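Long-range contacts in glycoside hydrolase family 43 (Halothermothrix orenii, PDB 4QQS), which shows alpha-L-arabinofuranosidase activity and probably works as a glycosidase on plant polysaccharides such as xylan, with a five-bladed beta-propeller fold: residues 126-131 with 197-202; 136-141 with 229-234. All coordinates share one frame; numbering follows the deposited sequence.

Contact 1. Residues 126-131 with 197-202; sequences DAHIFI and PFVIKH
The innermost strands of two successive blades of the beta-propeller meet here, His128 and Phe130 of strand 124-131 lying against Pro197, Phe198 and Val199 of strand 191-202. The segments run nearly parallel, 12° apart, with axes 7.0 Å from each other, too far for sheet pairing, so side chains and two waters bridge the seam. With CG anti to the backbone N (chi1 171°), the His128 imidazole reaches across and lies flat over the facing backbone: Phe198 CA sits over the ring centre, 3.7 Å from the centroid. The leading CE1 of His128 rides over the rim of the Phe198 face, 3.4 Å from CD2 of Phe198. Farther out, CG1 of Val199 lies over the middle of the Phe130 ring, a CH-pi contact 3.9 Å from its centroid. At the inner end the Pro197 ring packs on the carbonyl of Asp126, and one water donates to both Asp126 O and Pro197 O. A second water donates to Val199 O at 2.7 Å and takes a weak bond from His128 NE2. Replacing His128 by alanine is likely to open a gap above Phe198 and deprive Glu75, a sodium ligand, of a hydrogen-bond partner. Asp126, predicted to tune the predicted proton donor Glu195, accepts from Gly196 N through OD2. The seam thus pairs buried apolar packing with ordered water beside the predicted active site, and His128 stands in the second shell of the sodium.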
loop_
_atom_site.group_PDB
_atom_site.type_symbol
_atom_site.label_atom_id
_atom_site.label_comp_id
_atom_site.label_asym_id
_atom_site.label_seq_id
_atom_site.Cartn_x
_atom_site.Cartn_y
_atom_site.Cartn_z
ATOM N N ASP A 126 -0.226 -3.223 -7.095
ATOM C CA ASP A 126 0.378 -2.510 -5.974
ATOM C C ASP A 126 1.133 -1.250 -6.386
ATOM O O ASP A 126 2.135 -0.883 -5.771
ATOM C CB ASP A 126 1.284 -3.413 -5.127
ATOM C CG ASP A 126 0.525 -4.346 -4.204
ATOM O OD1 ASP A 126 -0.712 -4.274 -4.140
ATOM O OD2 ASP A 126 1.190 -5.169 -3.535
ATOM N N ALA A 127 0.613 -0.530 -7.373
ATOM C CA ALA A 127 1.192 0.754 -7.724
ATOM C C ALA A 127 1.181 1.727 -6.545
ATOM O O ALA A 127 0.229 1.796 -5.763
ATOM C CB ALA A 127 0.458 1.374 -8.885
ATOM N N HIS A 128 2.253 2.500 -6.469
ATOM C CA HIS A 128 2.440 3.513 -5.453
ATOM C C HIS A 128 3.170 4.672 -6.117
ATOM O O HIS A 128 4.278 4.506 -6.594
ATOM C CB HIS A 128 3.274 2.957 -4.304
ATOM C CG HIS A 128 3.698 3.999 -3.327
ATOM N ND1 HIS A 128 2.825 4.590 -2.446
ATOM C CD2 HIS A 128 4.904 4.586 -3.116
ATOM C CE1 HIS A 128 3.476 5.504 -1.740
ATOM N NE2 HIS A 128 4.738 5.516 -2.120
ATOM N N ILE A 129 2.543 5.838 -6.162
ATOM C CA ILE A 129 3.174 7.015 -6.737
ATOM C C ILE A 129 3.727 7.881 -5.616
ATOM O O ILE A 129 2.997 8.284 -4.713
ATOM C CB ILE A 129 2.203 7.825 -7.641
ATOM C CG1 ILE A 129 1.750 6.975 -8.831
ATOM C CG2 ILE A 129 2.888 9.104 -8.138
ATOM C CD1 ILE A 129 0.682 7.624 -9.711
ATOM N N PHE A 130 5.025 8.137 -5.690
ATOM C CA PHE A 130 5.773 8.986 -4.772
ATOM C C PHE A 130 6.158 10.263 -5.499
ATOM O O PHE A 130 6.798 10.205 -6.541
ATOM C CB PHE A 130 7.036 8.239 -4.317
ATOM C CG PHE A 130 8.028 9.105 -3.582
ATOM C CD1 PHE A 130 7.762 9.581 -2.312
ATOM C CD2 PHE A 130 9.225 9.450 -4.173
ATOM C CE1 PHE A 130 8.685 10.386 -1.648
ATOM C CE2 PHE A 130 10.132 10.240 -3.522
ATOM C CZ PHE A 130 9.864 10.711 -2.258
ATOM N N ILE A 131 5.758 11.404 -4.946
ATOM C CA ILE A 131 6.144 12.693 -5.484
ATOM C C ILE A 131 7.288 13.234 -4.616
ATOM O O ILE A 131 7.105 13.499 -3.428
ATOM C CB ILE A 131 4.955 13.693 -5.506
ATOM C CG1 ILE A 131 3.728 13.094 -6.209
ATOM C CG2 ILE A 131 5.375 14.994 -6.170
ATOM C CD1 ILE A 131 3.957 12.644 -7.620
ATOM N N PRO A 197 4.756 -1.687 -1.823
ATOM C CA PRO A 197 5.690 -0.589 -1.529
ATOM C C PRO A 197 4.994 0.688 -1.065
ATOM O O PRO A 197 3.925 1.036 -1.575
ATOM C CB PRO A 197 6.385 -0.347 -2.874
ATOM C CG PRO A 197 5.395 -0.829 -3.900
ATOM C CD PRO A 197 4.740 -2.035 -3.256
ATOM N N PHE A 198 5.647 1.400 -0.159
ATOM C CA PHE A 198 5.232 2.739 0.242
ATOM C C PHE A 198 6.503 3.506 0.608
ATOM O O PHE A 198 7.268 3.025 1.423
ATOM C CB PHE A 198 4.263 2.705 1.441
ATOM C CG PHE A 198 3.607 4.038 1.694
ATOM C CD1 PHE A 198 4.300 5.070 2.290
ATOM C CD2 PHE A 198 2.307 4.291 1.255
ATOM C CE1 PHE A 198 3.711 6.314 2.472
ATOM C CE2 PHE A 198 1.725 5.534 1.459
ATOM C CZ PHE A 198 2.433 6.529 2.047
ATOM N N VAL A 199 6.720 4.672 0.009
ATOM C CA VAL A 199 7.975 5.405 0.171
ATOM C C VAL A 199 7.778 6.704 0.958
ATOM O O VAL A 199 6.869 7.489 0.678
ATOM C CB VAL A 199 8.606 5.697 -1.210
ATOM C CG1 VAL A 199 9.861 6.577 -1.093
ATOM C CG2 VAL A 199 8.942 4.376 -1.902
ATOM N N ILE A 200 8.652 6.924 1.936
ATOM C CA ILE A 200 8.743 8.193 2.662
ATOM C C ILE A 200 10.182 8.691 2.602
ATOM O O ILE A 200 11.123 7.935 2.394
ATOM C CB ILE A 200 8.232 8.079 4.127
ATOM C CG1 ILE A 200 9.065 7.076 4.933
ATOM C CG2 ILE A 200 6.751 7.726 4.126
ATOM C CD1 ILE A 200 8.617 6.925 6.386
ATOM N N LYS A 201 10.335 9.991 2.799
ATOM C CA LYS A 201 11.642 10.633 2.767
ATOM C C LYS A 201 11.949 11.174 4.155
ATOM O O LYS A 201 11.067 11.700 4.837
ATOM C CB LYS A 201 11.651 11.761 1.724
ATOM C CG LYS A 201 13.034 12.298 1.376
ATOM C CD LYS A 201 12.952 13.355 0.288
ATOM C CE LYS A 201 14.314 13.772 -0.226
ATOM N NZ LYS A 201 14.191 14.728 -1.356
ATOM N N HIS A 202 13.194 11.035 4.582
ATOM C CA HIS A 202 13.605 11.502 5.892
ATOM C C HIS A 202 15.081 11.856 5.841
ATOM O O HIS A 202 15.909 11.029 5.463
ATOM C CB HIS A 202 13.351 10.420 6.939
ATOM C CG HIS A 202 13.677 10.845 8.337
ATOM N ND1 HIS A 202 14.823 10.446 8.992
ATOM C CD2 HIS A 202 13.008 11.644 9.201
ATOM C CE1 HIS A 202 14.846 10.983 10.199
ATOM N NE2 HIS A 202 13.754 11.711 10.353
HETATM O O HOH W 1 1.821 -0.480 -2.921
HETATM O O HOH W 2 5.017 8.121 -1.250
#

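Contact 2. Residues 136-141 with 229-234; sequences TPYIYY and TPLGPW
Pro230 presses its ring onto the face of Tyr138, placing CB over the middle of the aromatic ring, 3.5 Å from the centroid and only 3° off the normal. This is a CH-pi contact, and CG of Pro230 extends it over the phenol half, 3.6 Å from CE1 of Tyr138. Beside the proline, Leu231 crosses the tyrosine at about a right angle and brings CD2 to 4.0 Å from Tyr138 CD2. Pro230 and Leu231 are the two middle residues of a type I beta turn, closed by Gly232 N bonding to Thr229 O. The turn lies in the loop between strands 221-227 and 235-236, the outer part of one propeller blade, whereas the tyrosines project from strand 137-143 of the preceding blade. A cis peptide before Pro233 then folds the chain back and brings the Trp234 indole beside the Pro230 carbonyl. CG of Tyr140 stands anti to its own carbonyl carbon (chi1 -64°), which sends the phenol out to the turn. Tyr140 and Trp234 also meet at about a right angle, CE2 of the tyrosine lying 3.9 Å from CZ2 of the indole. Both of their polar ends turn to the carbonyl of Pro230: Tyr140 OH donates to its O at 2.8 Å, tilted 28° from the carbonyl plane, and Trp234 NE1 donates to the same oxygen at 3.1 Å from well above the opposite face of that plane.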
loop_
_atom_site.group_PDB
_atom_site.type_symbol
_atom_site.label_atom_id
_atom_site.label_comp_id
_atom_site.label_asym_id
_atom_site.label_seq_id
_atom_site.Cartn_x
_atom_site.Cartn_y
_atom_site.Cartn_z
ATOM N N THR A 136 9.202 15.664 -8.790
ATOM C CA THR A 136 9.302 14.566 -9.748
ATOM C C THR A 136 8.495 13.362 -9.255
ATOM O O THR A 136 8.669 12.927 -8.115
ATOM C CB THR A 136 10.765 14.128 -9.956
ATOM O OG1 THR A 136 11.570 15.252 -10.338
ATOM C CG2 THR A 136 10.866 13.041 -11.025
ATOM N N PRO A 137 7.623 12.805 -10.113
ATOM C CA PRO A 137 6.874 11.604 -9.747
ATOM C C PRO A 137 7.624 10.323 -10.082
ATOM O O PRO A 137 8.293 10.220 -11.116
ATOM C CB PRO A 137 5.618 11.709 -10.616
ATOM C CG PRO A 137 6.019 12.540 -11.796
ATOM C CD PRO A 137 7.193 13.360 -11.409
ATOM N N TYR A 138 7.485 9.348 -9.192
ATOM C CA TYR A 138 8.001 8.009 -9.392
ATOM C C TYR A 138 6.910 7.012 -9.063
ATOM O O TYR A 138 6.192 7.191 -8.096
ATOM C CB TYR A 138 9.197 7.746 -8.475
ATOM C CG TYR A 138 10.351 8.684 -8.697
ATOM C CD1 TYR A 138 10.412 9.909 -8.047
ATOM C CD2 TYR A 138 11.375 8.364 -9.577
ATOM C CE1 TYR A 138 11.459 10.781 -8.252
ATOM C CE2 TYR A 138 12.431 9.243 -9.802
ATOM C CZ TYR A 138 12.459 10.451 -9.133
ATOM O OH TYR A 138 13.501 11.334 -9.320
ATOM N N ILE A 139 6.796 5.968 -9.866
ATOM C CA ILE A 139 5.868 4.890 -9.586
ATOM C C ILE A 139 6.640 3.639 -9.198
ATOM O O ILE A 139 7.556 3.216 -9.898
ATOM C CB ILE A 139 4.889 4.641 -10.766
ATOM C CG1 ILE A 139 3.801 3.643 -10.348
ATOM C CG2 ILE A 139 5.613 4.190 -12.026
ATOM C CD1 ILE A 139 2.669 3.512 -11.362
ATOM N N TYR A 140 6.259 3.079 -8.055
ATOM C CA TYR A 140 6.764 1.803 -7.562
ATOM C C TYR A 140 5.637 0.811 -7.774
ATOM O O TYR A 140 4.497 1.120 -7.494
ATOM C CB TYR A 140 7.114 1.922 -6.061
ATOM C CG TYR A 140 8.234 2.887 -5.814
ATOM C CD1 TYR A 140 8.002 4.249 -5.709
ATOM C CD2 TYR A 140 9.537 2.449 -5.724
ATOM C CE1 TYR A 140 9.048 5.145 -5.551
ATOM C CE2 TYR A 140 10.591 3.333 -5.547
ATOM C CZ TYR A 140 10.343 4.687 -5.467
ATOM O OH TYR A 140 11.342 5.608 -5.331
ATOM N N TYR A 141 5.947 -0.369 -8.294
ATOM C CA TYR A 141 4.898 -1.328 -8.593
ATOM C C TYR A 141 5.459 -2.736 -8.564
ATOM O O TYR A 141 6.665 -2.940 -8.585
ATOM C CB TYR A 141 4.252 -1.021 -9.947
ATOM C CG TYR A 141 5.222 -1.005 -11.109
ATOM C CD1 TYR A 141 5.478 -2.144 -11.842
ATOM C CD2 TYR A 141 5.898 0.152 -11.467
ATOM C CE1 TYR A 141 6.361 -2.130 -12.909
ATOM C CE2 TYR A 141 6.793 0.171 -12.529
ATOM C CZ TYR A 141 7.014 -0.970 -13.251
ATOM O OH TYR A 141 7.900 -1.001 -14.314
ATOM N N THR A 229 18.586 7.834 -3.610
ATOM C CA THR A 229 17.846 8.464 -4.692
ATOM C C THR A 229 16.665 7.542 -5.013
ATOM O O THR A 229 16.735 6.349 -4.748
ATOM C CB THR A 229 18.771 8.700 -5.892
ATOM O OG1 THR A 229 18.185 9.660 -6.767
ATOM C CG2 THR A 229 19.055 7.411 -6.617
ATOM N N PRO A 230 15.579 8.078 -5.583
ATOM C CA PRO A 230 14.376 7.231 -5.699
ATOM C C PRO A 230 14.544 5.995 -6.585
ATOM O O PRO A 230 13.840 4.995 -6.370
ATOM C CB PRO A 230 13.328 8.195 -6.274
ATOM C CG PRO A 230 13.742 9.518 -5.734
ATOM C CD PRO A 230 15.262 9.497 -5.825
ATOM N N LEU A 231 15.436 6.043 -7.565
ATOM C CA LEU A 231 15.643 4.893 -8.436
ATOM C C LEU A 231 16.617 3.866 -7.850
ATOM O O LEU A 231 16.944 2.875 -8.503
ATOM C CB LEU A 231 16.123 5.341 -9.818
ATOM C CG LEU A 231 15.144 6.197 -10.624
ATOM C CD1 LEU A 231 15.803 6.628 -11.917
ATOM C CD2 LEU A 231 13.835 5.467 -10.916
ATOM N N GLY A 232 17.082 4.095 -6.630
ATOM C CA GLY A 232 17.968 3.158 -5.964
ATOM C C GLY A 232 19.433 3.489 -6.197
ATOM O O GLY A 232 19.765 4.548 -6.737
ATOM N N PRO A 233 20.328 2.572 -5.803
ATOM C CA PRO A 233 20.030 1.238 -5.261
ATOM C C PRO A 233 19.315 1.260 -3.912
ATOM O O PRO A 233 19.498 2.158 -3.095
ATOM C CB PRO A 233 21.417 0.592 -5.118
ATOM C CG PRO A 233 22.378 1.686 -5.142
ATOM C CD PRO A 233 21.778 2.803 -5.936
ATOM N N TRP A 234 18.491 0.241 -3.708
ATOM C CA TRP A 234 17.711 0.054 -2.504
ATOM C C TRP A 234 18.320 -1.049 -1.658
ATOM O O TRP A 234 18.427 -2.185 -2.117
ATOM C CB TRP A 234 16.275 -0.311 -2.890
ATOM C CG TRP A 234 15.499 0.869 -3.412
ATOM C CD1 TRP A 234 15.290 1.248 -4.715
ATOM C CD2 TRP A 234 14.844 1.844 -2.603
ATOM N NE1 TRP A 234 14.540 2.405 -4.747
ATOM C CE2 TRP A 234 14.259 2.792 -3.461
ATOM C CE3 TRP A 234 14.732 2.023 -1.226
ATOM C CZ2 TRP A 234 13.535 3.879 -2.972
ATOM C CZ3 TRP A 234 14.029 3.112 -0.743
ATOM C CH2 TRP A 234 13.429 4.012 -1.608
#

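Both contacts join the same two successive blades; their centres lie about 8 Å apart, contact 1 about 9 Å and contact 2 about 15 Å from the centre of the chain. Their first segments are antiparallel neighbours in one blade: His128 N lies 2.8 Å from Tyr140 O, a probable hydrogen bond, and Phe130 pairs likewise with Tyr138. Val199 bridges the two, its CG2 packing on the Tyr140 ring while CG1 serves contact 1. Both are largely buried, but the chemistry changes outward. Contact 1 sets strand against strand with waters between, beside the predicted catalytic residues and the sodium; contact 2 sets strand against turn, with a direct tyrosine-to-carbonyl hydrogen bond and a partly exposed margin.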